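Local coordinates for L-arabinose ABC transporter, periplasmic L-arabinose-binding protein (Burkholderia thailandensis, PDB 4KZK), which binds beta-D-galactose in the periplasm and probably delivers L-arabinose and related sugars to an ABC transporter of the inner membrane, at residues V137-I142 with P313-T318; G170-A175 with N202-P207; W233-S238 with D258-V263. All blocks are in the same frame, centred on the assembly; numbering follows the deposited sequence.

In the fold
All three contacts are pairs of parallel neighbouring strands, spread over the two alpha/beta lobes of a periplasmic sugar-binding protein. Interaction 1 belongs to the lobe that holds the N-terminal strand and joins segments 171 residues apart, with interactions 2 and 3 falling within that interval. Its centre lies about 29 Å from the centres of both others, on the far side of the chain's centre. Interactions 2 and 3 are adjacent, their centres about 10 Å apart, because strands 170-175 and 233-236 pair directly. The side chain of Ile142 in interaction 1 is about 4 Å from the bound galactose. The side chains of Leu174 in interaction 2 and Phe236 in interaction 3 are each about 12 Å from it.

Interaction 1 (V137-I142 with P313-T318); sequences VPHMGI and PPLVLT
His139 and Leu315 lead a parallel pairing in which strand 139-142 runs beside strand 315-318, with their axes 20° apart. Four backbone hydrogen bonds close the seam; the first joins His139 N to Pro314 O and the last Thr318 N to Gly141 O (2.8 Å). The compact face carries Met140, Val316, Ile142 and Thr318. Met140 lies alongside Val316, CG to CB 4.0 Å, and its chain, extended as far as SD, turns at chi3 (-64°) to bring CE near Val316 CG1. Its sulfur also meets Thr318 CG2 at 4.1 Å. Ile142 crosses Thr318 at about a right angle, CG2 to OG1 3.6 Å; that hydroxyl is hydrogen-bonded to His294.

The other face is more open at Leu315 and Leu317, both exposed. Leu315 CD1 comes to the edge of the His139 ring in its plane, 3.6 Å from His139 CD2, while ND1 of that ring bonds to Ser121. Leu317 CD2 rests 3.6 Å from Ile142 O. Where the strands begin, a water donates to both His139 O and Pro313 O, and Pro138 CB touches Pro313 O at 3.3 Å.

Ile142 also touches the bound galactose, so the pair reaches the sugar pocket at its C-terminal end. Strand 118-122 flanks strand 139-142, and helix 291-308 packs on Pro138, Met140 and Thr318.

Interaction 2 (G170-A175 with N202-P207); sequences GVLRLA and NVVDAP
Arg173 and Asp205 form a side-on salt bridge across the strands: NE reaches OD1 and NH1 reaches OD2, each at 2.8 Å and nearly straight (175°). Both oxygens lie close to the guanidinium plane, but the nitrogens approach from above the carboxylate plane, the two flat groups being turned 64° apart. The bend at chi3 (82°) brings the arginine head round over Ala175 CB, which sits against one of its faces. NH2 has further partners in Asp177 and Thr186, so the group is held from several directions.

Backbone hydrogen bonds run in parallel ladder fashion from Val171 N to Asn202 O (2.9 Å) through to Ala175 N with Ala206 O (3.0 Å). The two strands and helix 180-195 between them make a beta-alpha-beta unit of the Rossmann-like lobe, with strand 203-207 at the edge of the sheet.

Apolar contacts occupy both faces. Beside the salt bridge, on the side covered by helix 180-195, Val171 CB meets Val203 CG2 at 4.1 Å. On the reverse, facing helix 213-226, Leu172 CD1 packs on Ala206 CB (3.8 Å) and Val204 CG1, while Leu174 CD2 reaches the same Ala206 methyl at 4.1 Å.

Interaction 3 (W233-S238 with D258-V263); sequences WVAFGS and DDMIAV
Trp233 and Met260 open a parallel pair in which strands 233-236 and 260-263 run 16° apart, joined by four backbone hydrogen bonds, the first between Trp233 N and Asp259 O (2.8 Å), the last between Val263 N and Ala235 O (3.2 Å). The main side-chain packing is made by Met260. Its CG lies anti to the backbone N (chi1 168°), and bends at chi2 and chi3 fold the thioether back across the seam. CE then rests on Trp233 CB at 3.7 Å, and SD on the methyl CB of Ala235 at 3.8 Å. The indole itself leads off from the contact and meets Phe224 and Phe230 edge-to-face. Ala262 shares this face, its CB 4.3 Å from Ala235 CB.

The reverse face holds Val234 beside Ile261, with CG1 to CB 4.2 Å; Val234 CB also sits 3.4 Å from Ile261 O. Towards the C-terminal ends the two segments separate, and Phe236 keeps its CB 3.6 Å from Val263 O while its ring turns away. A water lies in the widening gap within hydrogen-bonding distance of Gly237 N, from which it accepts, and of Val263 O.

The pair belongs to the beta-alpha-beta unit completed by helix 240-252. Val234, Phe236, Ile261 and Val263 pack against helix 144-161, Phe236 also touches helix 180-195, and strand 170-175 continues the sheet beyond strand 233-236.

Interaction 1 (V137-I142 with P313-T318)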
# COMPACT_ATOMS: atom_id res chain seq x y z
N VAL A 137 5.10 7.16 -18.68
CA VAL A 137 5.48 7.44 -17.30
C VAL A 137 6.07 6.19 -16.68
O VAL A 137 5.36 5.19 -16.50
CB VAL A 137 4.30 7.95 -16.46
CG1 VAL A 137 4.73 8.18 -15.03
CG2 VAL A 137 3.72 9.23 -17.06
N PRO A 138 7.37 6.22 -16.37
CA PRO A 138 7.95 5.05 -15.71
C PRO A 138 7.33 4.90 -14.34
O PRO A 138 7.09 5.90 -13.66
CB PRO A 138 9.43 5.41 -15.60
CG PRO A 138 9.44 6.90 -15.62
CD PRO A 138 8.36 7.29 -16.57
N HIS A 139 7.08 3.65 -13.96
CA HIS A 139 6.35 3.33 -12.75
C HIS A 139 7.05 2.26 -11.92
O HIS A 139 7.62 1.32 -12.47
CB HIS A 139 4.96 2.84 -13.12
CG HIS A 139 4.13 2.50 -11.92
ND1 HIS A 139 3.65 3.46 -11.06
CD2 HIS A 139 3.71 1.31 -11.43
CE1 HIS A 139 3.00 2.88 -10.07
NE2 HIS A 139 3.00 1.58 -10.29
N MET A 140 6.99 2.39 -10.61
CA MET A 140 7.38 1.31 -9.72
C MET A 140 6.26 1.07 -8.74
O MET A 140 5.80 2.02 -8.09
CB MET A 140 8.66 1.61 -8.96
CG MET A 140 9.11 0.44 -8.11
SD MET A 140 10.59 0.69 -7.11
CE MET A 140 11.84 0.93 -8.38
N GLY A 141 5.80 -0.18 -8.65
CA GLY A 141 4.80 -0.56 -7.66
C GLY A 141 5.05 -1.97 -7.22
O GLY A 141 6.09 -2.54 -7.53
N ILE A 142 4.08 -2.53 -6.50
CA ILE A 142 4.22 -3.89 -6.02
C ILE A 142 3.55 -4.86 -6.98
O ILE A 142 2.64 -4.48 -7.73
CB ILE A 142 3.67 -4.06 -4.58
CG1 ILE A 142 2.13 -4.00 -4.50
CG2 ILE A 142 4.30 -3.04 -3.67
CD1 ILE A 142 1.59 -4.31 -3.13
N PRO A 313 13.51 2.37 -16.25
CA PRO A 313 12.68 1.19 -16.39
C PRO A 313 11.22 1.63 -16.46
O PRO A 313 10.75 2.37 -15.59
CB PRO A 313 12.96 0.39 -15.11
CG PRO A 313 14.26 0.90 -14.59
CD PRO A 313 14.31 2.35 -15.02
N PRO A 314 10.49 1.21 -17.50
CA PRO A 314 9.10 1.65 -17.61
C PRO A 314 8.18 1.05 -16.54
O PRO A 314 7.21 1.68 -16.15
CB PRO A 314 8.67 1.19 -19.01
CG PRO A 314 9.70 0.21 -19.44
CD PRO A 314 10.97 0.58 -18.75
N LEU A 315 8.50 -0.14 -16.06
CA LEU A 315 7.66 -0.78 -15.04
C LEU A 315 8.48 -1.77 -14.22
O LEU A 315 9.12 -2.69 -14.77
CB LEU A 315 6.46 -1.47 -15.68
CG LEU A 315 5.44 -2.15 -14.75
CD1 LEU A 315 4.81 -1.15 -13.80
CD2 LEU A 315 4.37 -2.82 -15.60
N VAL A 316 8.49 -1.55 -12.92
CA VAL A 316 9.14 -2.43 -11.97
C VAL A 316 8.10 -2.79 -10.93
O VAL A 316 7.50 -1.92 -10.31
CB VAL A 316 10.34 -1.76 -11.28
CG1 VAL A 316 10.91 -2.66 -10.19
CG2 VAL A 316 11.39 -1.41 -12.32
N LEU A 317 7.90 -4.08 -10.72
CA LEU A 317 6.92 -4.58 -9.77
C LEU A 317 7.65 -5.39 -8.72
O LEU A 317 8.24 -6.43 -9.01
CB LEU A 317 5.90 -5.45 -10.47
CG LEU A 317 5.00 -4.71 -11.45
CD1 LEU A 317 4.05 -5.72 -12.06
CD2 LEU A 317 4.26 -3.54 -10.80
N THR A 318 7.62 -4.87 -7.50
CA THR A 318 8.42 -5.39 -6.39
C THR A 318 7.70 -6.45 -5.56
O THR A 318 6.50 -6.65 -5.67
CB THR A 318 8.83 -4.24 -5.46
OG1 THR A 318 7.67 -3.70 -4.82
CG2 THR A 318 9.60 -3.15 -6.24
O HOH W 1 10.36 2.15 -12.96

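Interaction 2 (G170-A175 with N202-P207)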
# COMPACT_ATOMS: atom_id res chain seq x y z
N GLY A 170 -15.89 -16.41 8.37
CA GLY A 170 -16.22 -15.17 7.68
C GLY A 170 -14.98 -14.56 7.06
O GLY A 170 -13.95 -14.50 7.71
N VAL A 171 -15.09 -14.12 5.81
CA VAL A 171 -13.98 -13.52 5.06
C VAL A 171 -14.31 -12.05 4.79
O VAL A 171 -15.15 -11.74 3.95
CB VAL A 171 -13.72 -14.30 3.75
CG1 VAL A 171 -12.58 -13.69 2.95
CG2 VAL A 171 -13.42 -15.75 4.09
N LEU A 172 -13.68 -11.17 5.56
CA LEU A 172 -13.92 -9.74 5.43
C LEU A 172 -12.96 -9.12 4.41
O LEU A 172 -11.77 -8.94 4.69
CB LEU A 172 -13.78 -9.04 6.78
CG LEU A 172 -14.21 -7.57 6.78
CD1 LEU A 172 -15.69 -7.47 6.44
CD2 LEU A 172 -13.89 -6.90 8.10
N ARG A 173 -13.49 -8.75 3.25
CA ARG A 173 -12.69 -8.12 2.20
C ARG A 173 -12.91 -6.61 2.22
O ARG A 173 -13.92 -6.11 1.73
CB ARG A 173 -13.07 -8.69 0.84
CG ARG A 173 -12.20 -8.21 -0.30
CD ARG A 173 -12.67 -8.71 -1.64
NE ARG A 173 -13.75 -7.91 -2.21
CZ ARG A 173 -13.61 -6.83 -2.97
NH1 ARG A 173 -14.70 -6.23 -3.45
NH2 ARG A 173 -12.42 -6.33 -3.26
N LEU A 174 -11.94 -5.89 2.77
CA LEU A 174 -11.99 -4.43 2.77
C LEU A 174 -11.66 -3.96 1.37
O LEU A 174 -10.53 -4.19 0.90
CB LEU A 174 -10.97 -3.83 3.74
CG LEU A 174 -11.22 -4.09 5.21
CD1 LEU A 174 -9.93 -3.76 5.98
CD2 LEU A 174 -12.40 -3.30 5.72
N ALA A 175 -12.61 -3.30 0.71
CA ALA A 175 -12.48 -3.06 -0.72
C ALA A 175 -12.36 -1.59 -1.08
O ALA A 175 -13.10 -0.74 -0.57
CB ALA A 175 -13.68 -3.65 -1.43
N ASN A 202 -19.06 -17.06 1.93
CA ASN A 202 -18.68 -16.39 3.17
C ASN A 202 -17.76 -15.19 2.95
O ASN A 202 -17.27 -14.61 3.92
CB ASN A 202 -18.01 -17.40 4.10
CG ASN A 202 -18.99 -18.43 4.63
OD1 ASN A 202 -20.21 -18.24 4.55
ND2 ASN A 202 -18.47 -19.52 5.16
N VAL A 203 -17.55 -14.78 1.70
CA VAL A 203 -16.78 -13.58 1.40
C VAL A 203 -17.71 -12.37 1.51
O VAL A 203 -18.72 -12.29 0.80
CB VAL A 203 -16.15 -13.66 -0.01
CG1 VAL A 203 -15.53 -12.34 -0.40
CG2 VAL A 203 -15.14 -14.81 -0.08
N VAL A 204 -17.39 -11.50 2.45
CA VAL A 204 -18.20 -10.32 2.74
C VAL A 204 -17.46 -9.09 2.25
O VAL A 204 -16.45 -8.68 2.82
CB VAL A 204 -18.48 -10.22 4.26
CG1 VAL A 204 -19.22 -8.94 4.59
CG2 VAL A 204 -19.27 -11.45 4.72
N ASP A 205 -17.97 -8.48 1.20
CA ASP A 205 -17.38 -7.26 0.69
C ASP A 205 -17.70 -6.09 1.63
O ASP A 205 -18.84 -5.91 2.06
CB ASP A 205 -17.93 -6.94 -0.71
CG ASP A 205 -17.17 -7.65 -1.82
OD1 ASP A 205 -16.41 -8.61 -1.57
OD2 ASP A 205 -17.33 -7.22 -2.99
N ALA A 206 -16.66 -5.32 1.96
CA ALA A 206 -16.77 -4.16 2.84
C ALA A 206 -16.15 -2.97 2.10
O ALA A 206 -15.01 -2.57 2.35
CB ALA A 206 -16.05 -4.43 4.15
N PRO A 207 -16.92 -2.35 1.19
CA PRO A 207 -16.43 -1.24 0.39
C PRO A 207 -16.18 0.01 1.23
O PRO A 207 -17.02 0.43 2.00
CB PRO A 207 -17.55 -1.02 -0.64
CG PRO A 207 -18.77 -1.43 0.08
CD PRO A 207 -18.34 -2.63 0.90

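Interaction 3 (W233-S238 with D258-V263)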
# COMPACT_ATOMS: atom_id res chain seq x y z
N TRP A 233 -13.43 -14.97 12.09
CA TRP A 233 -13.22 -14.08 10.95
C TRP A 233 -11.78 -14.01 10.50
O TRP A 233 -10.87 -14.15 11.30
CB TRP A 233 -13.60 -12.65 11.31
CG TRP A 233 -15.06 -12.37 11.38
CD1 TRP A 233 -15.85 -12.44 12.48
CD2 TRP A 233 -15.89 -11.95 10.29
NE1 TRP A 233 -17.15 -12.11 12.14
CE2 TRP A 233 -17.19 -11.77 10.81
CE3 TRP A 233 -15.66 -11.67 8.94
CZ2 TRP A 233 -18.26 -11.36 10.01
CZ3 TRP A 233 -16.72 -11.25 8.15
CH2 TRP A 233 -18.01 -11.10 8.69
N VAL A 234 -11.60 -13.72 9.21
CA VAL A 234 -10.32 -13.27 8.69
C VAL A 234 -10.57 -11.95 7.97
O VAL A 234 -11.71 -11.66 7.55
CB VAL A 234 -9.66 -14.31 7.76
CG1 VAL A 234 -9.49 -15.67 8.45
CG2 VAL A 234 -10.45 -14.50 6.48
N ALA A 235 -9.53 -11.13 7.87
CA ALA A 235 -9.69 -9.82 7.27
C ALA A 235 -8.42 -9.36 6.61
O ALA A 235 -7.32 -9.73 7.03
CB ALA A 235 -10.16 -8.80 8.31
N PHE A 236 -8.58 -8.52 5.61
CA PHE A 236 -7.46 -7.97 4.88
C PHE A 236 -7.96 -6.82 4.04
O PHE A 236 -9.14 -6.75 3.70
CB PHE A 236 -6.83 -9.06 3.99
CG PHE A 236 -7.86 -9.81 3.17
CD1 PHE A 236 -8.51 -10.92 3.70
CD2 PHE A 236 -8.22 -9.38 1.90
CE1 PHE A 236 -9.47 -11.60 2.99
CE2 PHE A 236 -9.17 -10.07 1.18
CZ PHE A 236 -9.81 -11.17 1.72
N GLY A 237 -7.05 -5.97 3.65
CA GLY A 237 -7.38 -4.86 2.78
C GLY A 237 -6.33 -4.61 1.73
O GLY A 237 -5.79 -5.54 1.11
N SER A 238 -6.06 -3.35 1.49
CA SER A 238 -5.04 -2.97 0.54
C SER A 238 -3.70 -2.72 1.23
O SER A 238 -2.67 -2.72 0.58
CB SER A 238 -5.47 -1.73 -0.24
OG SER A 238 -5.74 -0.65 0.62
N ASP A 258 -8.49 -14.12 19.40
CA ASP A 258 -8.72 -15.54 19.18
C ASP A 258 -9.66 -15.85 18.02
O ASP A 258 -9.60 -16.95 17.45
CB ASP A 258 -9.26 -16.20 20.46
CG ASP A 258 -8.22 -16.28 21.58
OD1 ASP A 258 -7.00 -16.20 21.31
OD2 ASP A 258 -8.64 -16.45 22.74
N ASP A 259 -10.49 -14.89 17.65
CA ASP A 259 -11.52 -15.08 16.64
C ASP A 259 -11.28 -14.28 15.38
O ASP A 259 -12.11 -14.31 14.48
CB ASP A 259 -12.89 -14.72 17.24
CG ASP A 259 -13.30 -15.67 18.34
OD1 ASP A 259 -12.97 -16.87 18.27
OD2 ASP A 259 -13.93 -15.19 19.30
N MET A 260 -10.11 -13.63 15.29
CA MET A 260 -9.77 -12.79 14.12
C MET A 260 -8.34 -13.05 13.66
O MET A 260 -7.42 -12.94 14.45
CB MET A 260 -9.92 -11.30 14.46
CG MET A 260 -9.33 -10.33 13.41
SD MET A 260 -10.16 -10.35 11.80
CE MET A 260 -11.71 -9.53 12.12
N ILE A 261 -8.16 -13.37 12.38
CA ILE A 261 -6.82 -13.40 11.77
C ILE A 261 -6.79 -12.39 10.63
O ILE A 261 -7.43 -12.59 9.60
CB ILE A 261 -6.45 -14.80 11.25
CG1 ILE A 261 -6.50 -15.81 12.39
CG2 ILE A 261 -5.08 -14.78 10.59
CD1 ILE A 261 -6.44 -17.24 11.90
N ALA A 262 -6.05 -11.31 10.83
CA ALA A 262 -5.95 -10.25 9.85
C ALA A 262 -4.50 -10.09 9.43
O ALA A 262 -3.62 -10.09 10.27
CB ALA A 262 -6.47 -8.95 10.45
N VAL A 263 -4.28 -9.93 8.12
CA VAL A 263 -2.92 -9.76 7.59
C VAL A 263 -2.93 -8.58 6.64
O VAL A 263 -3.76 -8.51 5.73
CB VAL A 263 -2.43 -11.05 6.88
CG1 VAL A 263 -1.11 -10.83 6.14
CG2 VAL A 263 -2.30 -12.18 7.88
O HOH W 2 -4.09 -6.94 3.42